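Local structure of phosphoglycerate kinase (Coxiella burnetii, 4NG4) at residues A[30-35]-A[45-50]; A[147-152]-A[176-181]; A[26-31]-A[66-71]; A[35-40]-A[86-91]. The protein catalyses the reversible, glycolytic transfer of a phosphoryl group between ATP and 3-phosphoglycerate, giving ADP and 1,3-bisphosphoglycerate. One frame throughout, in Å; residues are numbered along the deposited sequence.

Contact 1: A[30-35]-A[45-50]; sequences REDLNV and DERIVR
Leu33 and Arg47 bring their CA atoms to 5.6 Å, and Val35 CA lies 6.2 Å from Asp45 CA, so the loop leaving strand 26-31 runs across the first turn of helix 46-60. Arg47 has the largest share of the contact. Its CG stands anti to the carbonyl carbon (chi1 -44°) and the chain stays extended from there to NE, which lays it alongside the loop from Asp32 to Asn34. At its root, CB rests 3.3 Å from Asp32 O. At its end, NH1 reaches the Asp32 carboxylate at the edge of the guanidinium: the bond to OD1 is a weak one, 3.4 Å long with an N-H...O angle of 154°, and forms part of a salt bridge. The carboxylate and guanidinium planes are almost perpendicular. Asn34 O approaches the same guanidinium differently, lying 3.2 Å above its plane, so no N-H points at it. Asn34 is the centre of an inverse gamma turn, and its backbone N also donates weakly to Asp32 OD1. The Asn34 amide turns elsewhere, with OD1 accepting from Gly72 N. On the apolar side Val35 CG1 meets Ile48 CD1 at 3.9 Å. Asp32, Leu33, Asn34 and Arg47 are all predicted to bind the substrate, and the weak salt bridge probably helps to orient Arg47 beside the others. Leu33 touches Ala51 of helix 46-60 and Val88 of helix 86-94, Ile48 packs on Leu91 and Leu92, and Ser69 OG bonds to Leu33 N.

Contact 2: A[147-152]-A[176-181]; sequences FVMDAF and PLLISE
Met149 touches Leu178 twice: its carbonyl O lies 3.3 Å from Leu178 CD1, and its CG is 3.7 Å from the same methyl, the two side chains crossing at about a right angle. Asp150 follows with the polar link. Its OD1 accepts the N-H of Leu177 (2.9 Å, N-H...O angle 137°) through the syn lone pair, while Leu177 CB packs against the carboxylate. OD2 turns to Thr54 OG1 of helix 46-60. The carboxylate thus meets the first turn of helix 176-190; Glu31 OE2 also comes close to OD2, a like-charge approach that the helix end and Thr54 may help to offset. This helix leaves the sheet of strand 146-149 and leads into strand 196-202 of the second sheet; it is the helix that joins the two domains in phosphoglycerate kinases. Phe152 faces its next turn. With CG anti to the backbone N (chi1 -175°), the ring presents one face to Glu181, whose CG lies 3.7 Å from the centroid and 19° off the normal, a CH-pi contact. Leu178 CG sits at the ring's edge, near its plane, 4.3 Å from Phe152 CB. The Glu181 carboxylate, near the CD2-CE2 side of the ring, is held by Tyr374 OH and Ser376 OG.

Contact 3: A[26-31]-A[66-71]; sequences RVMIRE and MILSHL
Met28, Ile29 and Arg30 pair in parallel with Met66, Ile67 and Leu68, and this middle is the close-knit part of the contact. Four backbone bonds of 2.7 to 3.0 Å fix the register: Met66 N donates to Val27 O and Ile29 N to Met66 O, then Leu68 N to Ile29 O and Glu31 N to Leu68 O. Met28 and Met66 share one face of the sheet with Arg30 and Leu68; there Met28 CE lies 4.2 Å from Met66 SD, and Met28 CG reaches Leu68 CD2. Ile29, Glu31 and Ile67 occupy the other face, against helix 46-60. That helix connects the two neighbouring strands, making them a beta-alpha-beta crossover in the central parallel sheet of the substrate-binding domain. The ends are looser. At the start, Arg26 is partly exposed and poorly ordered, its CB merely touching Met66 CE. Toward His70 side chains take over. Arg30, bent at chi2 (74°), carries its guanidinium across to segment 66-71, over Ser69 and up to His70, where NH1 donates to His70 ND1 at 3.3 Å. The N-H...N angle is 152°, and the donor lies in the ring plane, although guanidinium and ring are turned 61° apart. Ser161 OG holds Arg30 NE, which steadies the guanidinium beside His70, a predicted substrate-binding residue. Ser69 OG, the acceptor for Leu33 N, lies 3.0 Å from Glu31 O.

Contact 4: A[35-40]-A[86-91]; sequences VPMKNG and APVARL
With chi1 at -65° and the next two torsions near trans (-163° and -173°), Met37 stretches out straight from its strand and sets its terminal methyl against the helix, between Pro87 and Val88. CE lies 4.3 Å from Pro87 CB and 4.2 Å from Val88 CG2. The same Val88 methyl is approached by Val35 CG2 at 4.3 Å, so two side chains of segment 35-40 converge on one branch of the valine. No hydrogen bond crosses, and the backbones stay well apart: the nearest CA pair, Gly40 and Pro87, is separated by 7.7 Å. Met37 belongs to a small beta hairpin of strands 37-38 and 41-42 that packs on helix 86-94, and the backbone angles of Asn39 and Gly40 fit a type I' turn between the strands. Gly40 has a positive phi at which a CB would press on the carbonyl O of Asn39. At this exposed end the contact thins to Gly40 O lying 3.8 Å from Pro87 CG. The inner end is more enclosed: Ile42 of the hairpin's second strand lies against both Val35 and Pro87, Ile48 of helix 46-60 touches Val35, and Val88 rests on Leu119 of strand 117-120. Leu71, in the predicted substrate site, packs against Met37.

Contacts 2 and 3 are buried and share one sheet, in which strand 26-31 runs between strands 146-149 and 64-69. Contact 3 relies mainly on backbone bonding, with a side-chain bond toward His70, whereas contact 2 joins a strand to a helix through a carboxylate and apolar groups. Contacts 1 and 4 are only partly buried: the first combines a salt bridge with apolar packing, the second is apolar and smallest in buried area (159 Å²). Contacts 1 and 3 share Arg30 and Glu31, and their predicted substrate residues adjoin where Asn34 meets His70. Val35 belongs to both contacts 1 and 4. Contacts 2 and 4 do not touch, their nearest atoms being about 12 Å apart.

Contact 1: A[30-35]-A[45-50]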
loop_
_atom_site.group_PDB
_atom_site.type_symbol
_atom_site.label_atom_id
_atom_site.label_comp_id
_atom_site.label_asym_id
_atom_site.label_seq_id
_atom_site.Cartn_x
_atom_site.Cartn_y
_atom_site.Cartn_z
ATOM N N ARG A 30 -9.517 9.392 12.913
ATOM C CA ARG A 30 -9.291 7.971 12.672
ATOM C C ARG A 30 -7.863 7.774 12.181
ATOM O O ARG A 30 -7.480 8.242 11.097
ATOM C CB ARG A 30 -10.283 7.428 11.641
ATOM C CG ARG A 30 -10.121 5.919 11.309
ATOM C CD ARG A 30 -10.628 5.032 12.407
ATOM N NE ARG A 30 -10.785 3.643 11.980
ATOM C CZ ARG A 30 -9.807 2.740 11.931
ATOM N NH1 ARG A 30 -8.567 3.057 12.266
ATOM N NH2 ARG A 30 -10.074 1.510 11.514
ATOM N N GLU A 31 -7.086 7.051 12.976
ATOM C CA GLU A 31 -5.696 6.766 12.658
ATOM C C GLU A 31 -5.462 5.247 12.574
ATOM O O GLU A 31 -6.300 4.447 12.995
ATOM C CB GLU A 31 -4.793 7.376 13.724
ATOM C CG GLU A 31 -4.919 8.891 13.878
ATOM C CD GLU A 31 -4.110 9.670 12.866
ATOM O OE1 GLU A 31 -3.374 9.044 12.084
ATOM O OE2 GLU A 31 -4.209 10.927 12.861
ATOM N N ASP A 32 -4.322 4.879 11.987
ATOM C CA ASP A 32 -3.841 3.503 11.904
ATOM C C ASP A 32 -2.708 3.397 12.917
ATOM O O ASP A 32 -1.555 3.634 12.613
ATOM C CB ASP A 32 -3.376 3.177 10.477
ATOM C CG ASP A 32 -2.898 1.731 10.311
ATOM O OD1 ASP A 32 -2.940 0.927 11.271
ATOM O OD2 ASP A 32 -2.465 1.373 9.193
ATOM N N LEU A 33 -3.077 3.076 14.144
ATOM C CA LEU A 33 -2.129 2.848 15.242
ATOM C C LEU A 33 -1.989 1.345 15.530
ATOM O O LEU A 33 -1.599 0.968 16.623
ATOM C CB LEU A 33 -2.624 3.585 16.497
ATOM C CG LEU A 33 -3.124 5.019 16.255
ATOM C CD1 LEU A 33 -3.455 5.717 17.581
ATOM C CD2 LEU A 33 -2.114 5.836 15.447
ATOM N N ASN A 34 -2.302 0.519 14.526
ATOM C CA ASN A 34 -2.335 -0.957 14.611
ATOM C C ASN A 34 -0.925 -1.539 14.650
ATOM O O ASN A 34 -0.462 -2.127 13.689
ATOM C CB ASN A 34 -3.125 -1.519 13.398
ATOM C CG ASN A 34 -3.268 -3.021 13.413
ATOM O OD1 ASN A 34 -3.350 -3.639 14.452
ATOM N ND2 ASN A 34 -3.314 -3.612 12.240
ATOM N N VAL A 35 -0.262 -1.372 15.778
ATOM C CA VAL A 35 1.143 -1.715 15.910
ATOM C C VAL A 35 1.342 -3.196 16.232
ATOM O O VAL A 35 0.488 -3.806 16.856
ATOM C CB VAL A 35 1.822 -0.853 17.004
ATOM C CG1 VAL A 35 1.748 0.627 16.637
ATOM C CG2 VAL A 35 1.178 -1.107 18.354
ATOM N N ASP A 45 6.805 0.976 16.302
ATOM C CA ASP A 45 5.922 2.112 16.582
ATOM C C ASP A 45 5.907 3.125 15.449
ATOM O O ASP A 45 5.453 4.257 15.624
ATOM C CB ASP A 45 6.373 2.796 17.871
ATOM C CG ASP A 45 7.791 3.327 17.786
ATOM O OD1 ASP A 45 8.406 3.219 16.705
ATOM O OD2 ASP A 45 8.291 3.854 18.803
ATOM N N GLU A 46 6.402 2.713 14.286
ATOM C CA GLU A 46 6.512 3.615 13.145
ATOM C C GLU A 46 5.168 4.289 12.831
ATOM O O GLU A 46 5.147 5.431 12.354
ATOM C CB GLU A 46 7.079 2.861 11.923
ATOM C CG GLU A 46 7.141 3.643 10.597
ATOM C CD GLU A 46 8.123 4.809 10.586
ATOM O OE1 GLU A 46 8.457 5.344 11.663
ATOM O OE2 GLU A 46 8.542 5.209 9.477
ATOM N N ARG A 47 4.063 3.603 13.140
ATOM C CA ARG A 47 2.730 4.109 12.832
ATOM C C ARG A 47 2.338 5.221 13.769
ATOM O O ARG A 47 1.686 6.181 13.358
ATOM C CB ARG A 47 1.688 3.002 12.898
ATOM C CG ARG A 47 2.145 1.737 12.232
ATOM C CD ARG A 47 1.020 0.804 11.847
ATOM N NE ARG A 47 1.589 -0.435 11.307
ATOM C CZ ARG A 47 0.901 -1.394 10.695
ATOM N NH1 ARG A 47 -0.408 -1.292 10.525
ATOM N NH2 ARG A 47 1.541 -2.463 10.245
ATOM N N ILE A 48 2.721 5.096 15.032
ATOM C CA ILE A 48 2.484 6.176 15.990
ATOM C C ILE A 48 3.306 7.398 15.580
ATOM O O ILE A 48 2.774 8.507 15.498
ATOM C CB ILE A 48 2.855 5.779 17.435
ATOM C CG1 ILE A 48 2.067 4.537 17.883
ATOM C CG2 ILE A 48 2.593 6.943 18.387
ATOM C CD1 ILE A 48 2.847 3.645 18.836
ATOM N N VAL A 49 4.596 7.176 15.308
ATOM C CA VAL A 49 5.512 8.249 14.888
ATOM C C VAL A 49 4.971 8.978 13.643
ATOM O O VAL A 49 5.089 10.202 13.523
ATOM C CB VAL A 49 6.965 7.714 14.622
ATOM C CG1 VAL A 49 7.833 8.780 13.957
ATOM C CG2 VAL A 49 7.625 7.236 15.910
ATOM N N ARG A 50 4.365 8.213 12.735
ATOM C CA ARG A 50 3.776 8.762 11.510
ATOM C C ARG A 50 2.495 9.560 11.824
ATOM O O ARG A 50 2.299 10.656 11.320
ATOM C CB ARG A 50 3.479 7.625 10.519
ATOM C CG ARG A 50 4.107 7.764 9.119
ATOM C CD ARG A 50 4.655 6.417 8.583
ATOM N NE ARG A 50 3.852 5.273 9.033
ATOM C CZ ARG A 50 4.167 3.991 8.853
ATOM N NH1 ARG A 50 5.278 3.650 8.193
ATOM N NH2 ARG A 50 3.359 3.040 9.326
#

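Contact 2: A[147-152]-A[176-181]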
loop_
_atom_site.group_PDB
_atom_site.type_symbol
_atom_site.label_atom_id
_atom_site.label_comp_id
_atom_site.label_asym_id
_atom_site.label_seq_id
_atom_site.Cartn_x
_atom_site.Cartn_y
_atom_site.Cartn_z
ATOM N N PHE A 147 -15.182 15.024 11.761
ATOM C CA PHE A 147 -14.498 13.742 11.599
ATOM C C PHE A 147 -13.353 13.886 10.614
ATOM O O PHE A 147 -13.542 14.423 9.524
ATOM C CB PHE A 147 -15.464 12.669 11.100
ATOM C CG PHE A 147 -14.812 11.332 10.854
ATOM C CD1 PHE A 147 -14.167 10.663 11.885
ATOM C CD2 PHE A 147 -14.837 10.746 9.594
ATOM C CE1 PHE A 147 -13.574 9.439 11.680
ATOM C CE2 PHE A 147 -14.234 9.521 9.377
ATOM C CZ PHE A 147 -13.603 8.865 10.425
ATOM N N VAL A 148 -12.179 13.389 10.999
ATOM C CA VAL A 148 -10.992 13.437 10.157
ATOM C C VAL A 148 -10.524 12.015 9.838
ATOM O O VAL A 148 -9.985 11.331 10.714
ATOM C CB VAL A 148 -9.858 14.205 10.853
ATOM C CG1 VAL A 148 -8.684 14.370 9.921
ATOM C CG2 VAL A 148 -10.347 15.549 11.295
ATOM N N MET A 149 -10.754 11.571 8.599
ATOM C CA MET A 149 -10.240 10.288 8.132
ATOM C C MET A 149 -8.790 10.459 7.747
ATOM O O MET A 149 -8.486 10.972 6.673
ATOM C CB MET A 149 -11.040 9.752 6.935
ATOM C CG MET A 149 -10.554 8.388 6.386
ATOM S SD MET A 149 -10.178 7.173 7.665
ATOM C CE MET A 149 -10.354 5.639 6.768
ATOM N N ASP A 150 -7.905 10.005 8.625
ATOM C CA ASP A 150 -6.471 10.108 8.427
ATOM C C ASP A 150 -5.847 8.711 8.378
ATOM O O ASP A 150 -4.731 8.528 8.855
ATOM C CB ASP A 150 -5.886 10.921 9.582
ATOM C CG ASP A 150 -4.460 11.367 9.339
ATOM O OD1 ASP A 150 -4.150 11.842 8.216
ATOM O OD2 ASP A 150 -3.650 11.258 10.291
ATOM N N ALA A 151 -6.559 7.742 7.785
ATOM C CA ALA A 151 -6.153 6.323 7.820
ATOM C C ALA A 151 -6.245 5.578 6.460
ATOM O O ALA A 151 -7.061 4.651 6.291
ATOM C CB ALA A 151 -6.974 5.597 8.876
ATOM N N PHE A 152 -5.389 5.964 5.509
ATOM C CA PHE A 152 -5.410 5.379 4.161
ATOM C C PHE A 152 -5.258 3.847 4.150
ATOM O O PHE A 152 -5.863 3.170 3.310
ATOM C CB PHE A 152 -4.331 6.013 3.271
ATOM C CG PHE A 152 -4.366 5.545 1.831
ATOM C CD1 PHE A 152 -5.173 6.186 0.899
ATOM C CD2 PHE A 152 -3.598 4.476 1.411
ATOM C CE1 PHE A 152 -5.219 5.765 -0.425
ATOM C CE2 PHE A 152 -3.635 4.057 0.093
ATOM C CZ PHE A 152 -4.450 4.700 -0.827
ATOM N N PRO A 176 -3.772 15.013 7.063
ATOM C CA PRO A 176 -2.571 15.184 6.229
ATOM C C PRO A 176 -1.855 13.892 5.773
ATOM O O PRO A 176 -1.214 13.891 4.727
ATOM C CB PRO A 176 -1.649 16.046 7.102
ATOM C CG PRO A 176 -2.109 15.836 8.471
ATOM C CD PRO A 176 -3.584 15.584 8.404
ATOM N N LEU A 177 -1.958 12.799 6.523
ATOM C CA LEU A 177 -1.322 11.548 6.088
ATOM C C LEU A 177 -2.016 10.973 4.860
ATOM O O LEU A 177 -1.366 10.663 3.870
ATOM C CB LEU A 177 -1.274 10.516 7.216
ATOM C CG LEU A 177 -0.026 10.602 8.089
ATOM C CD1 LEU A 177 0.117 11.990 8.708
ATOM C CD2 LEU A 177 -0.077 9.528 9.159
ATOM N N LEU A 178 -3.340 10.862 4.927
ATOM C CA LEU A 178 -4.145 10.415 3.797
ATOM C C LEU A 178 -3.900 11.384 2.652
ATOM O O LEU A 178 -3.901 10.974 1.486
ATOM C CB LEU A 178 -5.628 10.334 4.199
ATOM C CG LEU A 178 -6.632 9.669 3.255
ATOM C CD1 LEU A 178 -7.798 9.146 4.050
ATOM C CD2 LEU A 178 -7.113 10.639 2.164
ATOM N N ILE A 179 -3.609 12.646 3.008
ATOM C CA ILE A 179 -3.233 13.658 2.023
ATOM C C ILE A 179 -1.882 13.358 1.369
ATOM O O ILE A 179 -1.771 13.406 0.148
ATOM C CB ILE A 179 -3.209 15.087 2.602
ATOM C CG1 ILE A 179 -4.627 15.568 2.910
ATOM C CG2 ILE A 179 -2.569 16.047 1.620
ATOM C CD1 ILE A 179 -4.676 16.852 3.719
ATOM N N SER A 180 -0.857 13.059 2.161
ATOM C CA SER A 180 0.447 12.743 1.589
ATOM C C SER A 180 0.322 11.550 0.661
ATOM O O SER A 180 0.744 11.609 -0.499
ATOM C CB SER A 180 1.483 12.450 2.677
ATOM O OG SER A 180 1.529 13.508 3.621
ATOM N N GLU A 181 -0.280 10.479 1.176
ATOM C CA GLU A 181 -0.442 9.249 0.411
ATOM C C GLU A 181 -1.237 9.490 -0.873
ATOM O O GLU A 181 -0.844 9.017 -1.930
ATOM C CB GLU A 181 -1.102 8.157 1.253
ATOM C CG GLU A 181 -1.085 6.772 0.583
ATOM C CD GLU A 181 0.013 5.835 1.082
ATOM O OE1 GLU A 181 0.761 6.180 2.017
ATOM O OE2 GLU A 181 0.108 4.727 0.538
#

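Contact 3: A[26-31]-A[66-71]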
loop_
_atom_site.group_PDB
_atom_site.type_symbol
_atom_site.label_atom_id
_atom_site.label_comp_id
_atom_site.label_asym_id
_atom_site.label_seq_id
_atom_site.Cartn_x
_atom_site.Cartn_y
_atom_site.Cartn_z
ATOM N N ARG A 26 -14.955 19.445 18.974
ATOM C CA ARG A 26 -14.713 18.026 19.216
ATOM C C ARG A 26 -14.296 17.408 17.900
ATOM O O ARG A 26 -15.061 17.444 16.937
ATOM C CB ARG A 26 -15.971 17.332 19.725
ATOM C CG ARG A 26 -16.430 17.787 21.103
ATOM C CD ARG A 26 -17.706 17.071 21.479
ATOM N NE ARG A 26 -18.859 17.579 20.732
ATOM C CZ ARG A 26 -19.929 16.859 20.380
ATOM N NH1 ARG A 26 -20.022 15.561 20.676
ATOM N NH2 ARG A 26 -20.921 17.441 19.712
ATOM N N VAL A 27 -13.083 16.859 17.863
ATOM C CA VAL A 27 -12.495 16.357 16.626
ATOM C C VAL A 27 -12.151 14.900 16.780
ATOM O O VAL A 27 -11.403 14.519 17.676
ATOM C CB VAL A 27 -11.218 17.132 16.235
ATOM C CG1 VAL A 27 -10.582 16.517 14.994
ATOM C CG2 VAL A 27 -11.540 18.610 16.003
ATOM N N MET A 28 -12.691 14.101 15.870
ATOM C CA MET A 28 -12.531 12.659 15.886
ATOM C C MET A 28 -11.584 12.266 14.747
ATOM O O MET A 28 -11.944 12.357 13.571
ATOM C CB MET A 28 -13.907 12.015 15.722
ATOM C CG MET A 28 -14.059 10.668 16.389
ATOM S SD MET A 28 -15.762 10.083 16.306
ATOM C CE MET A 28 -15.981 9.527 17.998
ATOM N N ILE A 29 -10.366 11.864 15.107
ATOM C CA ILE A 29 -9.338 11.493 14.135
ATOM C C ILE A 29 -9.179 9.975 14.062
ATOM O O ILE A 29 -8.741 9.352 15.021
ATOM C CB ILE A 29 -7.972 12.106 14.505
ATOM C CG1 ILE A 29 -8.083 13.620 14.656
ATOM C CG2 ILE A 29 -6.922 11.774 13.452
ATOM C CD1 ILE A 29 -6.837 14.231 15.249
ATOM N N ARG A 30 -9.517 9.392 12.913
ATOM C CA ARG A 30 -9.291 7.971 12.672
ATOM C C ARG A 30 -7.863 7.774 12.181
ATOM O O ARG A 30 -7.480 8.242 11.097
ATOM C CB ARG A 30 -10.283 7.428 11.641
ATOM C CG ARG A 30 -10.121 5.919 11.309
ATOM C CD ARG A 30 -10.628 5.032 12.407
ATOM N NE ARG A 30 -10.785 3.643 11.980
ATOM C CZ ARG A 30 -9.807 2.740 11.931
ATOM N NH1 ARG A 30 -8.567 3.057 12.266
ATOM N NH2 ARG A 30 -10.074 1.510 11.514
ATOM N N GLU A 31 -7.086 7.051 12.976
ATOM C CA GLU A 31 -5.696 6.766 12.658
ATOM C C GLU A 31 -5.462 5.247 12.574
ATOM O O GLU A 31 -6.300 4.447 12.995
ATOM C CB GLU A 31 -4.793 7.376 13.724
ATOM C CG GLU A 31 -4.919 8.891 13.878
ATOM C CD GLU A 31 -4.110 9.670 12.866
ATOM O OE1 GLU A 31 -3.374 9.044 12.084
ATOM O OE2 GLU A 31 -4.209 10.927 12.861
ATOM N N MET A 66 -10.352 13.361 19.997
ATOM C CA MET A 66 -10.665 11.951 20.203
ATOM C C MET A 66 -9.946 11.100 19.145
ATOM O O MET A 66 -10.305 11.133 17.966
ATOM C CB MET A 66 -12.172 11.725 20.099
ATOM C CG MET A 66 -12.974 12.305 21.243
ATOM S SD MET A 66 -14.754 12.358 20.891
ATOM C CE MET A 66 -14.841 13.853 19.918
ATOM N N ILE A 67 -8.939 10.347 19.573
ATOM C CA ILE A 67 -8.130 9.555 18.650
ATOM C C ILE A 67 -8.723 8.163 18.472
ATOM O O ILE A 67 -8.858 7.413 19.429
ATOM C CB ILE A 67 -6.682 9.400 19.139
ATOM C CG1 ILE A 67 -6.044 10.773 19.411
ATOM C CG2 ILE A 67 -5.873 8.622 18.103
ATOM C CD1 ILE A 67 -4.733 10.691 20.165
ATOM N N LEU A 68 -9.033 7.809 17.234
ATOM C CA LEU A 68 -9.743 6.571 16.928
ATOM C C LEU A 68 -8.821 5.600 16.166
ATOM O O LEU A 68 -8.092 6.020 15.274
ATOM C CB LEU A 68 -10.978 6.916 16.100
ATOM C CG LEU A 68 -12.242 6.105 16.332
ATOM C CD1 LEU A 68 -12.738 6.169 17.796
ATOM C CD2 LEU A 68 -13.291 6.605 15.358
ATOM N N SER A 69 -8.816 4.326 16.542
ATOM C CA SER A 69 -7.976 3.342 15.851
ATOM C C SER A 69 -8.408 1.895 16.042
ATOM O O SER A 69 -9.182 1.566 16.939
ATOM C CB SER A 69 -6.508 3.450 16.268
ATOM O OG SER A 69 -5.693 2.693 15.386
ATOM N N HIS A 70 -7.901 1.037 15.162
ATOM C CA HIS A 70 -8.135 -0.383 15.282
ATOM C C HIS A 70 -6.878 -1.008 15.871
ATOM O O HIS A 70 -5.861 -0.334 16.004
ATOM C CB HIS A 70 -8.533 -1.002 13.935
ATOM C CG HIS A 70 -7.447 -0.981 12.908
ATOM N ND1 HIS A 70 -7.094 0.160 12.222
ATOM C CD2 HIS A 70 -6.638 -1.966 12.447
ATOM C CE1 HIS A 70 -6.116 -0.122 11.379
ATOM N NE2 HIS A 70 -5.815 -1.403 11.502
ATOM N N LEU A 71 -6.970 -2.276 16.271
ATOM C CA LEU A 71 -5.809 -3.043 16.738
ATOM C C LEU A 71 -6.129 -4.516 16.607
ATOM O O LEU A 71 -7.080 -4.999 17.200
ATOM C CB LEU A 71 -5.473 -2.707 18.187
ATOM C CG LEU A 71 -4.104 -3.143 18.714
ATOM C CD1 LEU A 71 -3.959 -2.762 20.188
ATOM C CD2 LEU A 71 -3.905 -4.618 18.563
#

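Contact 4: A[35-40]-A[86-91]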
loop_
_atom_site.group_PDB
_atom_site.type_symbol
_atom_site.label_atom_id
_atom_site.label_comp_id
_atom_site.label_asym_id
_atom_site.label_seq_id
_atom_site.Cartn_x
_atom_site.Cartn_y
_atom_site.Cartn_z
ATOM N N VAL A 35 -0.262 -1.372 15.778
ATOM C CA VAL A 35 1.143 -1.715 15.910
ATOM C C VAL A 35 1.342 -3.196 16.232
ATOM O O VAL A 35 0.488 -3.806 16.856
ATOM C CB VAL A 35 1.822 -0.853 17.004
ATOM C CG1 VAL A 35 1.748 0.627 16.637
ATOM C CG2 VAL A 35 1.178 -1.107 18.354
ATOM N N PRO A 36 2.481 -3.777 15.810
ATOM C CA PRO A 36 2.893 -5.127 16.249
ATOM C C PRO A 36 3.123 -5.217 17.766
ATOM O O PRO A 36 3.488 -4.220 18.385
ATOM C CB PRO A 36 4.216 -5.353 15.509
ATOM C CG PRO A 36 4.214 -4.385 14.393
ATOM C CD PRO A 36 3.432 -3.202 14.844
ATOM N N MET A 37 2.903 -6.394 18.355
ATOM C CA MET A 37 3.064 -6.578 19.803
ATOM C C MET A 37 3.548 -7.980 20.177
ATOM O O MET A 37 3.164 -8.961 19.560
ATOM C CB MET A 37 1.742 -6.295 20.534
ATOM C CG MET A 37 1.266 -4.841 20.440
ATOM S SD MET A 37 0.014 -4.390 21.649
ATOM C CE MET A 37 -0.413 -2.748 21.108
ATOM N N LYS A 38 4.392 -8.054 21.200
ATOM C CA LYS A 38 4.884 -9.326 21.729
ATOM C C LYS A 38 4.577 -9.387 23.207
ATOM O O LYS A 38 5.094 -8.572 23.980
ATOM C CB LYS A 38 6.403 -9.463 21.540
ATOM C CG LYS A 38 6.820 -10.096 20.221
ATOM C CD LYS A 38 8.342 -10.015 20.014
ATOM C CE LYS A 38 8.735 -10.236 18.547
ATOM N NZ LYS A 38 10.121 -9.778 18.278
ATOM N N ASN A 39 3.736 -10.348 23.590
ATOM C CA ASN A 39 3.379 -10.562 24.983
ATOM C C ASN A 39 3.237 -9.221 25.727
ATOM O O ASN A 39 3.930 -8.953 26.723
ATOM C CB ASN A 39 4.422 -11.467 25.653
ATOM C CG ASN A 39 3.926 -12.068 26.971
ATOM O OD1 ASN A 39 2.952 -12.828 26.994
ATOM N ND2 ASN A 39 4.600 -11.729 28.073
ATOM N N GLY A 40 2.375 -8.354 25.200
ATOM C CA GLY A 40 2.010 -7.125 25.897
ATOM C C GLY A 40 2.766 -5.858 25.552
ATOM O O GLY A 40 2.324 -4.783 25.933
ATOM N N ALA A 86 -4.185 0.139 25.143
ATOM C CA ALA A 86 -3.550 0.649 26.366
ATOM C C ALA A 86 -2.071 0.988 26.157
ATOM O O ALA A 86 -1.674 2.125 26.399
ATOM C CB ALA A 86 -3.730 -0.355 27.547
ATOM N N PRO A 87 -1.250 0.015 25.691
ATOM C CA PRO A 87 0.184 0.298 25.464
ATOM C C PRO A 87 0.427 1.464 24.497
ATOM O O PRO A 87 1.394 2.208 24.645
ATOM C CB PRO A 87 0.721 -1.022 24.888
ATOM C CG PRO A 87 -0.234 -2.071 25.364
ATOM C CD PRO A 87 -1.577 -1.384 25.340
ATOM N N VAL A 88 -0.461 1.625 23.530
ATOM C CA VAL A 88 -0.396 2.761 22.641
ATOM C C VAL A 88 -0.624 4.031 23.444
ATOM O O VAL A 88 0.144 4.981 23.320
ATOM C CB VAL A 88 -1.453 2.681 21.535
ATOM C CG1 VAL A 88 -1.300 3.870 20.569
ATOM C CG2 VAL A 88 -1.353 1.347 20.810
ATOM N N ALA A 89 -1.661 4.026 24.284
ATOM C CA ALA A 89 -2.062 5.200 25.074
ATOM C C ALA A 89 -0.942 5.703 25.991
ATOM O O ALA A 89 -0.808 6.917 26.235
ATOM C CB ALA A 89 -3.304 4.882 25.886
ATOM N N ARG A 90 -0.147 4.774 26.511
ATOM C CA ARG A 90 1.023 5.146 27.285
ATOM C C ARG A 90 2.077 5.726 26.350
ATOM O O ARG A 90 2.695 6.748 26.647
ATOM C CB ARG A 90 1.574 3.932 28.039
ATOM C CG ARG A 90 0.703 3.507 29.226
ATOM C CD ARG A 90 1.255 2.269 29.932
ATOM N NE ARG A 90 1.040 1.051 29.150
ATOM C CZ ARG A 90 1.453 -0.166 29.512
ATOM N NH1 ARG A 90 2.118 -0.352 30.656
ATOM N NH2 ARG A 90 1.202 -1.205 28.723
ATOM N N LEU A 91 2.269 5.072 25.209
ATOM C CA LEU A 91 3.301 5.472 24.258
ATOM C C LEU A 91 2.975 6.795 23.543
ATOM O O LEU A 91 3.881 7.479 23.080
ATOM C CB LEU A 91 3.548 4.336 23.257
ATOM C CG LEU A 91 4.873 4.300 22.477
ATOM C CD1 LEU A 91 4.760 5.084 21.186
ATOM C CD2 LEU A 91 6.042 4.786 23.316
#